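Local coordinates for protein putative malic enzyme ((S)-malate:NAD+ oxidoreductase (decarboxylating)) (Streptococcus pyogenes, PDB 2A9F) that probably oxidises and decarboxylates (S)-malate with NAD+, using a divalent metal ion such as magnesium or manganese, as a member of the malic enzyme family, at residues Ala45-Ser48 / Ser49-Lys53; Phe145-Glu148 / Gln149-Lys153; Val322-Phe325 / Pro326-Arg330; Lys338-Val342 / Glu343-Ala347. One frame throughout, in Å; residues are numbered along the deposited sequence.

Contact 1 (Ala45-Ser48 / Ser49-Lys53)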
loop_
_atom_site.group_PDB
_atom_site.type_symbol
_atom_site.label_atom_id
_atom_site.label_comp_id
_atom_site.label_asym_id
_atom_site.label_seq_id
_atom_site.Cartn_x
_atom_site.Cartn_y
_atom_site.Cartn_z
ATOM N N ALA A 45 12.818 -14.203 10.498
ATOM C CA ALA A 45 12.723 -15.394 9.658
ATOM C C ALA A 45 11.747 -16.436 10.210
ATOM O O ALA A 45 11.174 -17.225 9.447
ATOM C CB ALA A 45 14.089 -16.019 9.487
ATOM N N SER A 46 11.560 -16.428 11.530
ATOM C CA SER A 46 10.674 -17.390 12.183
ATOM C C SER A 46 9.217 -16.945 12.186
ATOM O O SER A 46 8.320 -17.749 12.426
ATOM C CB SER A 46 11.144 -17.649 13.613
ATOM O OG SER A 46 11.226 -16.431 14.319
ATOM N N VAL A 47 8.984 -15.661 11.935
ATOM C CA VAL A 47 7.629 -15.144 11.869
ATOM C C VAL A 47 7.120 -15.567 10.503
ATOM O O VAL A 47 5.956 -15.947 10.335
ATOM C CB VAL A 47 7.601 -13.637 11.937
ATOM C CG1 VAL A 47 6.155 -13.150 11.827
ATOM C CG2 VAL A 47 8.243 -13.177 13.214
ATOM N N SER A 48 8.015 -15.491 9.523
ATOM C CA SER A 48 7.688 -15.898 8.173
ATOM C C SER A 48 7.370 -17.382 8.192
ATOM O O SER A 48 6.357 -17.809 7.642
ATOM C CB SER A 48 8.864 -15.653 7.229
ATOM O OG SER A 48 8.857 -14.335 6.726
ATOM N N SER A 49 8.239 -18.153 8.842
ATOM C CA SER A 49 8.093 -19.599 8.932
ATOM C C SER A 49 6.774 -20.092 9.509
ATOM O O SER A 49 6.160 -21.008 8.959
ATOM C CB SER A 49 9.252 -20.200 9.731
ATOM O OG SER A 49 10.354 -20.493 8.893
ATOM N N ALA A 50 6.336 -19.508 10.616
ATOM C CA ALA A 50 5.077 -19.938 11.211
ATOM C C ALA A 50 3.954 -19.762 10.201
ATOM O O ALA A 50 3.111 -20.651 10.053
ATOM C CB ALA A 50 4.772 -19.145 12.489
ATOM N N ILE A 51 3.967 -18.632 9.495
ATOM C CA ILE A 51 2.941 -18.319 8.502
ATOM C C ILE A 51 3.016 -19.234 7.282
ATOM O O ILE A 51 2.000 -19.568 6.682
ATOM C CB ILE A 51 3.040 -16.827 8.047
ATOM C CG1 ILE A 51 2.942 -15.905 9.261
ATOM C CG2 ILE A 51 1.905 -16.472 7.087
ATOM C CD1 ILE A 51 3.068 -14.442 8.922
ATOM N N ALA A 52 4.219 -19.651 6.914
ATOM C CA ALA A 52 4.366 -20.532 5.759
ATOM C C ALA A 52 3.687 -21.891 6.005
ATOM O O ALA A 52 3.270 -22.563 5.052
ATOM C CB ALA A 52 5.854 -20.724 5.427
ATOM N N LYS A 53 3.586 -22.288 7.277
ATOM C CA LYS A 53 2.942 -23.552 7.650
ATOM C C LYS A 53 1.442 -23.374 7.881
ATOM O O LYS A 53 0.656 -24.285 7.610
ATOM C CB LYS A 53 3.566 -24.136 8.926
ATOM C CG LYS A 53 4.881 -24.883 8.724
ATOM C CD LYS A 53 5.480 -25.252 10.068
ATOM C CE LYS A 53 6.834 -25.940 9.928
ATOM N NZ LYS A 53 6.741 -27.272 9.273
#

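Contact 2 (Phe145-Glu148 / Gln149-Lys153)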
loop_
_atom_site.group_PDB
_atom_site.type_symbol
_atom_site.label_atom_id
_atom_site.label_comp_id
_atom_site.label_asym_id
_atom_site.label_seq_id
_atom_site.Cartn_x
_atom_site.Cartn_y
_atom_site.Cartn_z
ATOM N N PHE A 145 -19.262 -1.088 -10.981
ATOM C CA PHE A 145 -20.169 -2.126 -10.506
ATOM C C PHE A 145 -19.653 -3.528 -10.798
ATOM O O PHE A 145 -19.835 -4.443 -9.994
ATOM C CB PHE A 145 -21.550 -1.933 -11.121
ATOM C CG PHE A 145 -22.173 -0.613 -10.781
ATOM C CD1 PHE A 145 -22.526 -0.316 -9.467
ATOM C CD2 PHE A 145 -22.372 0.350 -11.766
ATOM C CE1 PHE A 145 -23.071 0.929 -9.136
ATOM C CE2 PHE A 145 -22.914 1.595 -11.451
ATOM C CZ PHE A 145 -23.265 1.889 -10.134
ATOM N N GLU A 146 -18.998 -3.694 -11.940
ATOM C CA GLU A 146 -18.467 -4.995 -12.313
ATOM C C GLU A 146 -17.191 -5.298 -11.514
ATOM O O GLU A 146 -16.976 -6.427 -11.068
ATOM C CB GLU A 146 -18.180 -5.033 -13.822
ATOM C CG GLU A 146 -17.779 -6.412 -14.346
ATOM C CD GLU A 146 -17.295 -6.386 -15.788
ATOM O OE1 GLU A 146 -16.885 -7.453 -16.290
ATOM O OE2 GLU A 146 -17.318 -5.307 -16.421
ATOM N N ILE A 147 -16.345 -4.286 -11.338
ATOM C CA ILE A 147 -15.105 -4.448 -10.578
ATOM C C ILE A 147 -15.398 -4.921 -9.155
ATOM O O ILE A 147 -14.717 -5.802 -8.633
ATOM C CB ILE A 147 -14.328 -3.119 -10.493
ATOM C CG1 ILE A 147 -13.807 -2.738 -11.877
ATOM C CG2 ILE A 147 -13.194 -3.233 -9.477
ATOM C CD1 ILE A 147 -13.029 -1.459 -11.887
ATOM N N GLU A 148 -16.420 -4.338 -8.535
ATOM C CA GLU A 148 -16.777 -4.699 -7.175
ATOM C C GLU A 148 -17.339 -6.105 -7.065
ATOM O O GLU A 148 -16.988 -6.847 -6.146
ATOM C CB GLU A 148 -17.800 -3.722 -6.608
ATOM C CG GLU A 148 -18.023 -3.925 -5.126
ATOM C CD GLU A 148 -19.307 -3.302 -4.625
ATOM O OE1 GLU A 148 -20.389 -3.693 -5.109
ATOM O OE2 GLU A 148 -19.237 -2.428 -3.738
ATOM N N GLN A 149 -18.216 -6.469 -7.996
ATOM C CA GLN A 149 -18.833 -7.789 -7.975
ATOM C C GLN A 149 -17.834 -8.913 -8.237
ATOM O O GLN A 149 -17.870 -9.956 -7.583
ATOM C CB GLN A 149 -19.976 -7.842 -8.986
ATOM C CG GLN A 149 -21.062 -6.801 -8.712
ATOM C CD GLN A 149 -21.594 -6.862 -7.282
ATOM O OE1 GLN A 149 -22.319 -7.791 -6.910
ATOM N NE2 GLN A 149 -21.226 -5.872 -6.472
ATOM N N ARG A 150 -16.944 -8.699 -9.195
ATOM C CA ARG A 150 -15.936 -9.695 -9.508
ATOM C C ARG A 150 -14.944 -9.781 -8.341
ATOM O O ARG A 150 -14.365 -10.840 -8.083
ATOM C CB ARG A 150 -15.193 -9.309 -10.796
ATOM C CG ARG A 150 -15.927 -9.637 -12.091
ATOM C CD ARG A 150 -15.645 -11.066 -12.560
ATOM N NE ARG A 150 -14.267 -11.203 -13.019
ATOM C CZ ARG A 150 -13.786 -10.617 -14.113
ATOM N NH1 ARG A 150 -14.574 -9.861 -14.869
ATOM N NH2 ARG A 150 -12.510 -10.766 -14.439
ATOM N N LEU A 151 -14.761 -8.662 -7.639
ATOM C CA LEU A 151 -13.825 -8.572 -6.513
ATOM C C LEU A 151 -14.377 -9.215 -5.247
ATOM O O LEU A 151 -13.651 -9.866 -4.489
ATOM C CB LEU A 151 -13.491 -7.106 -6.251
ATOM C CG LEU A 151 -12.063 -6.596 -6.443
ATOM C CD1 LEU A 151 -11.307 -7.387 -7.468
ATOM C CD2 LEU A 151 -12.155 -5.148 -6.835
ATOM N N ILE A 152 -15.670 -9.009 -5.027
ATOM C CA ILE A 152 -16.370 -9.569 -3.884
ATOM C C ILE A 152 -16.389 -11.088 -4.000
ATOM O O ILE A 152 -16.169 -11.804 -3.023
ATOM C CB ILE A 152 -17.830 -9.084 -3.849
ATOM C CG1 ILE A 152 -17.890 -7.641 -3.334
ATOM C CG2 ILE A 152 -18.669 -10.039 -3.014
ATOM C CD1 ILE A 152 -19.296 -7.055 -3.304
ATOM N N LYS A 153 -16.670 -11.561 -5.209
ATOM C CA LYS A 153 -16.758 -12.983 -5.500
ATOM C C LYS A 153 -15.397 -13.664 -5.492
ATOM O O LYS A 153 -15.212 -14.673 -4.817
ATOM C CB LYS A 153 -17.450 -13.191 -6.856
ATOM C CG LYS A 153 -18.831 -13.850 -6.782
ATOM C CD LYS A 153 -18.723 -15.311 -6.304
ATOM C CE LYS A 153 -20.051 -16.085 -6.381
ATOM N NZ LYS A 153 -21.114 -15.638 -5.413
#

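Contact 3 (Val322-Phe325 / Pro326-Arg330)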
loop_
_atom_site.group_PDB
_atom_site.type_symbol
_atom_site.label_atom_id
_atom_site.label_comp_id
_atom_site.label_asym_id
_atom_site.label_seq_id
_atom_site.Cartn_x
_atom_site.Cartn_y
_atom_site.Cartn_z
ATOM N N VAL A 322 -19.394 9.024 6.030
ATOM C CA VAL A 322 -18.607 8.959 7.242
ATOM C C VAL A 322 -19.127 8.080 8.382
ATOM O O VAL A 322 -18.363 7.326 8.972
ATOM C CB VAL A 322 -18.336 10.372 7.728
ATOM C CG1 VAL A 322 -17.393 10.338 8.875
ATOM C CG2 VAL A 322 -17.742 11.179 6.591
ATOM N N LEU A 323 -20.419 8.157 8.678
ATOM C CA LEU A 323 -21.016 7.349 9.748
ATOM C C LEU A 323 -21.062 5.855 9.444
ATOM O O LEU A 323 -21.576 5.086 10.248
ATOM C CB LEU A 323 -22.451 7.798 10.001
ATOM C CG LEU A 323 -22.632 9.277 10.285
ATOM C CD1 LEU A 323 -24.080 9.657 10.065
ATOM C CD2 LEU A 323 -22.184 9.564 11.705
ATOM N N ALA A 324 -20.542 5.437 8.291
ATOM C CA ALA A 324 -20.605 4.028 7.948
ATOM C C ALA A 324 -19.312 3.286 7.651
ATOM O O ALA A 324 -19.062 2.240 8.242
ATOM C CB ALA A 324 -21.590 3.821 6.789
ATOM N N PHE A 325 -18.482 3.795 6.745
ATOM C CA PHE A 325 -17.273 3.043 6.413
ATOM C C PHE A 325 -16.290 2.762 7.536
ATOM O O PHE A 325 -15.564 1.773 7.491
ATOM C CB PHE A 325 -16.559 3.644 5.184
ATOM C CG PHE A 325 -15.990 5.018 5.388
ATOM C CD1 PHE A 325 -14.745 5.189 5.999
ATOM C CD2 PHE A 325 -16.655 6.138 4.887
ATOM C CE1 PHE A 325 -14.173 6.462 6.096
ATOM C CE2 PHE A 325 -16.094 7.406 4.978
ATOM C CZ PHE A 325 -14.853 7.572 5.580
ATOM N N PRO A 326 -16.247 3.614 8.561
ATOM C CA PRO A 326 -15.292 3.292 9.619
ATOM C C PRO A 326 -15.729 2.055 10.403
ATOM O O PRO A 326 -15.018 1.051 10.449
ATOM C CB PRO A 326 -15.290 4.554 10.476
ATOM C CG PRO A 326 -15.539 5.621 9.491
ATOM C CD PRO A 326 -16.636 5.029 8.631
ATOM N N GLY A 327 -16.911 2.132 10.999
ATOM C CA GLY A 327 -17.425 1.025 11.795
ATOM C C GLY A 327 -17.545 -0.322 11.107
ATOM O O GLY A 327 -17.233 -1.360 11.707
ATOM N N ILE A 328 -17.981 -0.308 9.847
ATOM C CA ILE A 328 -18.163 -1.531 9.080
ATOM C C ILE A 328 -16.883 -2.327 8.884
ATOM O O ILE A 328 -16.894 -3.558 8.981
ATOM C CB ILE A 328 -18.774 -1.228 7.702
ATOM C CG1 ILE A 328 -20.050 -0.408 7.877
ATOM C CG2 ILE A 328 -19.100 -2.535 6.971
ATOM C CD1 ILE A 328 -20.675 -0.016 6.585
ATOM N N PHE A 329 -15.779 -1.644 8.588
ATOM C CA PHE A 329 -14.522 -2.363 8.418
ATOM C C PHE A 329 -13.930 -2.711 9.772
ATOM O O PHE A 329 -13.281 -3.752 9.916
ATOM C CB PHE A 329 -13.492 -1.556 7.624
ATOM C CG PHE A 329 -13.689 -1.611 6.137
ATOM C CD1 PHE A 329 -14.408 -0.618 5.478
ATOM C CD2 PHE A 329 -13.132 -2.643 5.392
ATOM C CE1 PHE A 329 -14.561 -0.647 4.110
ATOM C CE2 PHE A 329 -13.282 -2.681 4.014
ATOM C CZ PHE A 329 -13.999 -1.678 3.375
ATOM N N ARG A 330 -14.140 -1.847 10.763
ATOM C CA ARG A 330 -13.603 -2.133 12.090
ATOM C C ARG A 330 -14.280 -3.417 12.563
ATOM O O ARG A 330 -13.613 -4.327 13.060
ATOM C CB ARG A 330 -13.868 -0.977 13.068
ATOM C CG ARG A 330 -13.690 -1.356 14.549
ATOM C CD ARG A 330 -12.434 -2.198 14.780
ATOM N NE ARG A 330 -11.208 -1.430 14.604
ATOM C CZ ARG A 330 -10.036 -1.964 14.280
ATOM N NH1 ARG A 330 -9.935 -3.261 14.094
ATOM N NH2 ARG A 330 -8.967 -1.200 14.152
#

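Contact 4 (Lys338-Val342 / Glu343-Ala347)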
loop_
_atom_site.group_PDB
_atom_site.type_symbol
_atom_site.label_atom_id
_atom_site.label_comp_id
_atom_site.label_asym_id
_atom_site.label_seq_id
_atom_site.Cartn_x
_atom_site.Cartn_y
_atom_site.Cartn_z
ATOM N N LYS A 338 -14.566 -12.908 5.794
ATOM C CA LYS A 338 -14.052 -13.149 4.451
ATOM C C LYS A 338 -14.858 -12.359 3.416
ATOM O O LYS A 338 -14.628 -12.476 2.207
ATOM C CB LYS A 338 -14.097 -14.648 4.115
ATOM C CG LYS A 338 -13.055 -15.498 4.836
ATOM C CD LYS A 338 -13.586 -16.135 6.122
ATOM C CE LYS A 338 -14.595 -17.255 5.826
ATOM N NZ LYS A 338 -15.155 -17.888 7.063
ATOM N N THR A 339 -15.794 -11.551 3.907
ATOM C CA THR A 339 -16.646 -10.731 3.050
ATOM C C THR A 339 -17.697 -9.978 3.874
ATOM O O THR A 339 -18.065 -10.401 4.971
ATOM C CB THR A 339 -17.386 -11.593 2.010
ATOM O OG1 THR A 339 -17.960 -10.748 1.008
ATOM C CG2 THR A 339 -18.495 -12.391 2.681
ATOM N N ILE A 340 -18.178 -8.860 3.340
ATOM C CA ILE A 340 -19.199 -8.087 4.026
ATOM C C ILE A 340 -20.578 -8.459 3.478
ATOM O O ILE A 340 -20.884 -8.228 2.312
ATOM C CB ILE A 340 -18.977 -6.573 3.859
ATOM C CG1 ILE A 340 -17.695 -6.162 4.583
ATOM C CG2 ILE A 340 -20.174 -5.803 4.412
ATOM C CD1 ILE A 340 -17.403 -4.700 4.499
ATOM N N THR A 341 -21.401 -9.040 4.343
ATOM C CA THR A 341 -22.744 -9.476 3.983
ATOM C C THR A 341 -23.717 -8.314 3.913
ATOM O O THR A 341 -23.381 -7.177 4.251
ATOM C CB THR A 341 -23.301 -10.459 5.020
ATOM O OG1 THR A 341 -23.611 -9.739 6.217
ATOM C CG2 THR A 341 -22.287 -11.536 5.348
ATOM N N VAL A 342 -24.937 -8.630 3.490
ATOM C CA VAL A 342 -26.005 -7.653 3.374
ATOM C C VAL A 342 -26.609 -7.434 4.752
ATOM O O VAL A 342 -27.041 -6.327 5.080
ATOM C CB VAL A 342 -27.113 -8.137 2.391
ATOM C CG1 VAL A 342 -28.241 -7.108 2.317
ATOM C CG2 VAL A 342 -26.520 -8.368 0.998
ATOM N N GLU A 343 -26.655 -8.492 5.560
ATOM C CA GLU A 343 -27.192 -8.358 6.914
ATOM C C GLU A 343 -26.234 -7.501 7.743
ATOM O O GLU A 343 -26.666 -6.727 8.602
ATOM C CB GLU A 343 -27.394 -9.729 7.575
ATOM C CG GLU A 343 -26.603 -10.886 6.968
ATOM C CD GLU A 343 -27.247 -11.454 5.708
ATOM O OE1 GLU A 343 -28.449 -11.808 5.759
ATOM O OE2 GLU A 343 -26.551 -11.555 4.672
ATOM N N MET A 344 -24.935 -7.643 7.467
ATOM C CA MET A 344 -23.893 -6.866 8.145
ATOM C C MET A 344 -24.096 -5.372 7.878
ATOM O O MET A 344 -23.890 -4.538 8.765
ATOM C CB MET A 344 -22.496 -7.289 7.655
ATOM C CG MET A 344 -21.931 -8.544 8.335
ATOM S SD MET A 344 -20.515 -9.265 7.497
ATOM C CE MET A 344 -19.351 -7.939 7.593
ATOM N N GLN A 345 -24.500 -5.035 6.656
ATOM C CA GLN A 345 -24.737 -3.643 6.291
ATOM C C GLN A 345 -25.965 -3.067 6.987
ATOM O O GLN A 345 -25.969 -1.882 7.350
ATOM C CB GLN A 345 -24.878 -3.517 4.779
ATOM C CG GLN A 345 -23.633 -3.955 4.040
ATOM C CD GLN A 345 -23.779 -3.875 2.546
ATOM O OE1 GLN A 345 -24.258 -2.875 2.002
ATOM N NE2 GLN A 345 -23.347 -4.924 1.861
ATOM N N ILE A 346 -27.005 -3.885 7.182
ATOM C CA ILE A 346 -28.215 -3.408 7.862
ATOM C C ILE A 346 -27.849 -3.266 9.332
ATOM O O ILE A 346 -28.301 -2.340 10.026
ATOM C CB ILE A 346 -29.412 -4.397 7.711
ATOM C CG1 ILE A 346 -29.863 -4.458 6.248
ATOM C CG2 ILE A 346 -30.598 -3.938 8.566
ATOM C CD1 ILE A 346 -30.994 -5.438 5.997
ATOM N N ALA A 347 -27.009 -4.188 9.792
ATOM C CA ALA A 347 -26.534 -4.176 11.170
ATOM C C ALA A 347 -25.950 -2.790 11.409
ATOM O O ALA A 347 -26.281 -2.124 12.393
ATOM C CB ALA A 347 -25.470 -5.240 11.366
#

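Contact 1 (Ala45-Ser48 / Ser49-Lys53)
The peptide carbonyls are the flat groups here, and Ala52 N lies in the carbonyl plane of Ser48, 2.9 Å from Ser48 O. Ala50 N comes to Ser46 O differently, from above the carbonyl plane and 45° out of it. Ser49 adds a side-chain bond to the ladder. Its N reaches Ala45 O at 3.1 Å, and its OG gives a weak second bond to the same oxygen (Ser49 OG to Ala45 O 3.4 Å), something a short hydroxyl side chain can do without leaving the helix. On the buried side Ile51 keeps CG1 beside its own backbone N (chi1 -56°), which lays CG1 3.2 Å from Val47 O, while Ile51 CD1 loosely meets Val47 CG1 at 4.4 Å. Both branched residues suit this apolar side, which Leu61 of helix 58-61 covers. The helix also meets the second subunit: Ser46 OG bonds Gln9 O and Ser48 OG bonds Ala87 O, both of the second subunit, and Ile51 packs on its Pro90, where helix 85-102 of that chain runs past.

Contact 2 (Phe145-Glu148 / Gln149-Lys153)
Glu146 and Arg150 come side by side through contrasting torsions. Glu146 sends CG opposite its backbone N (chi1 -173°) and then runs straight, while Arg150 starts with CG beside its N (chi1 -80°) and bends at each of the next two bonds. Both side chains end up pointing the same way, with Glu146 OE1 at the edge of the guanidinium, in its plane, 3.6 Å from Arg150 NH1. This is a long salt bridge, and the carboxylate and guanidinium planes are turned 56° apart. Arginine suits the place because its several N-H groups can serve several acids: NH2 pairs with Glu118 and NE with Glu154, which fixes the rotation of the group.

The backbone joins Glu146 and Arg150 as well (Arg150 N to Glu146 O 2.9 Å), and Ile152 N bonds Glu148 O at 2.8 Å. On the buried side Ile147 CG2 comes close to Leu151 CD2, 3.4 Å away, the two apolar side chains running alongside each other; the unusual torsions of Leu151 make this detail less sure. Glu148 is also buried. Its stem lies along Ile152, CG to CD1 3.8 Å, and OE2 accepts the backbone N-H of His161, which satisfies that oxygen.

Helix 143-154 is the helix of a beta-alpha-beta unit between strands 133-136 and 159-161. Ile147 and Leu151 rest on Leu136 of the first strand and on helix 117-127, whereas Glu148 faces Gln164 and His165 of helix 162-180.

Contact 3 (Val322-Phe325 / Pro326-Arg330)
The first turn of helix 325-335 forms here, with Ala324 at the N-cap and Phe325 and Pro326 just after it. Proline suits this turn, whose leading residues need no N-H for the helical ladder. The ladder starts with Ile328 N to Ala324 O at 3.2 Å, although the position of that oxygen is less certain. Phe325 turns CG into the crowded position between its backbone N and carbonyl carbon (chi1 66°), which sets the ring against the pyrrolidine of Pro326. Pro326 CD then lies over one ring face, offset toward the rim, 3.6 Å from the centroid of the Phe325 ring in a CH-pi contact 29° off the normal. Phe329, one turn on, offers its ring edge to the backbone: CD1 is 3.3 Å from Phe325 O, which lies in the ring plane. Ile328 CD1 lies 3.9 Å from Ala324 CB, an apolar contact. Phe99 of helix 85-102 meets both aromatic rings, that of Phe329 edge-to-face. Phe325 also touches Lys95, the predicted proton acceptor, and Val322 lies next to Asn320, predicted to bind malate. The arrangement is thus a proline-containing helix N-terminus set beside the probable active site of a malic enzyme.

Contact 4 (Lys338-Val342 / Glu343-Ala347)
A methionine sulfur serves as acceptor for a backbone N-H: Thr341 N points almost straight at Met344 SD, 3.3 Å away with an angle of 173° at the hydrogen, in a weak bond. It belongs to a capping box at the start of helix 342-354. In the other half, Met344 N gives its hydrogen to Thr341 OG1 at 2.8 Å, so that N-cap and third helical residue hold each other reciprocally. Threonine suits the N-cap because OG1 can sit between its own N and carbonyl carbon (chi1 72°) and accept the N-H of Met344. Methionine is long and flexible enough for SD to reach Thr341 N. Its bend at the last torsion carries CE on to Ile340, 3.9 Å from CG1, and the two side chains cross at about a right angle.

Gln345 adds a side-chain donor. Its NE2 bonds Thr341 O at 3.3 Å from above the carbonyl plane, 55° out of it. Thr341 O also receives a weak bond from Gln345 N. The regular ladder follows with Ile346 N to Val342 O at 3.2 Å. Ile346, an apolar residue, packs between helices 198-210 and 162-180, and Met344 touches Val379 of helix 373-379. The side chains of Ile340 and Gln345 also cross at about a right angle, with Ile340 CG2 3.9 Å from Gln345 CG.

The four contacts follow one another along the chain. Contacts 1 and 2 lie in the N-terminal malic enzyme region, contacts 3 and 4 in the NAD-binding region. Contact 1 stands apart, its centre about 32 Å from each of the others, on an outlying helix against the second subunit. The other three cluster nearer the middle. Contacts 3 and 4, with centres about 12 Å apart, start the successive helices 325-335 and 342-354 and touch where Ile328 CG2 meets Ile340 CD1 at 3.7 Å. Contact 2 packs on contact 4, Ile152 CG2 to Thr339 OG1 4.1 Å. Segment 338-342 thus touches both helix 143-154 and helix 325-335, a point where the N-terminal and NAD-binding regions meet.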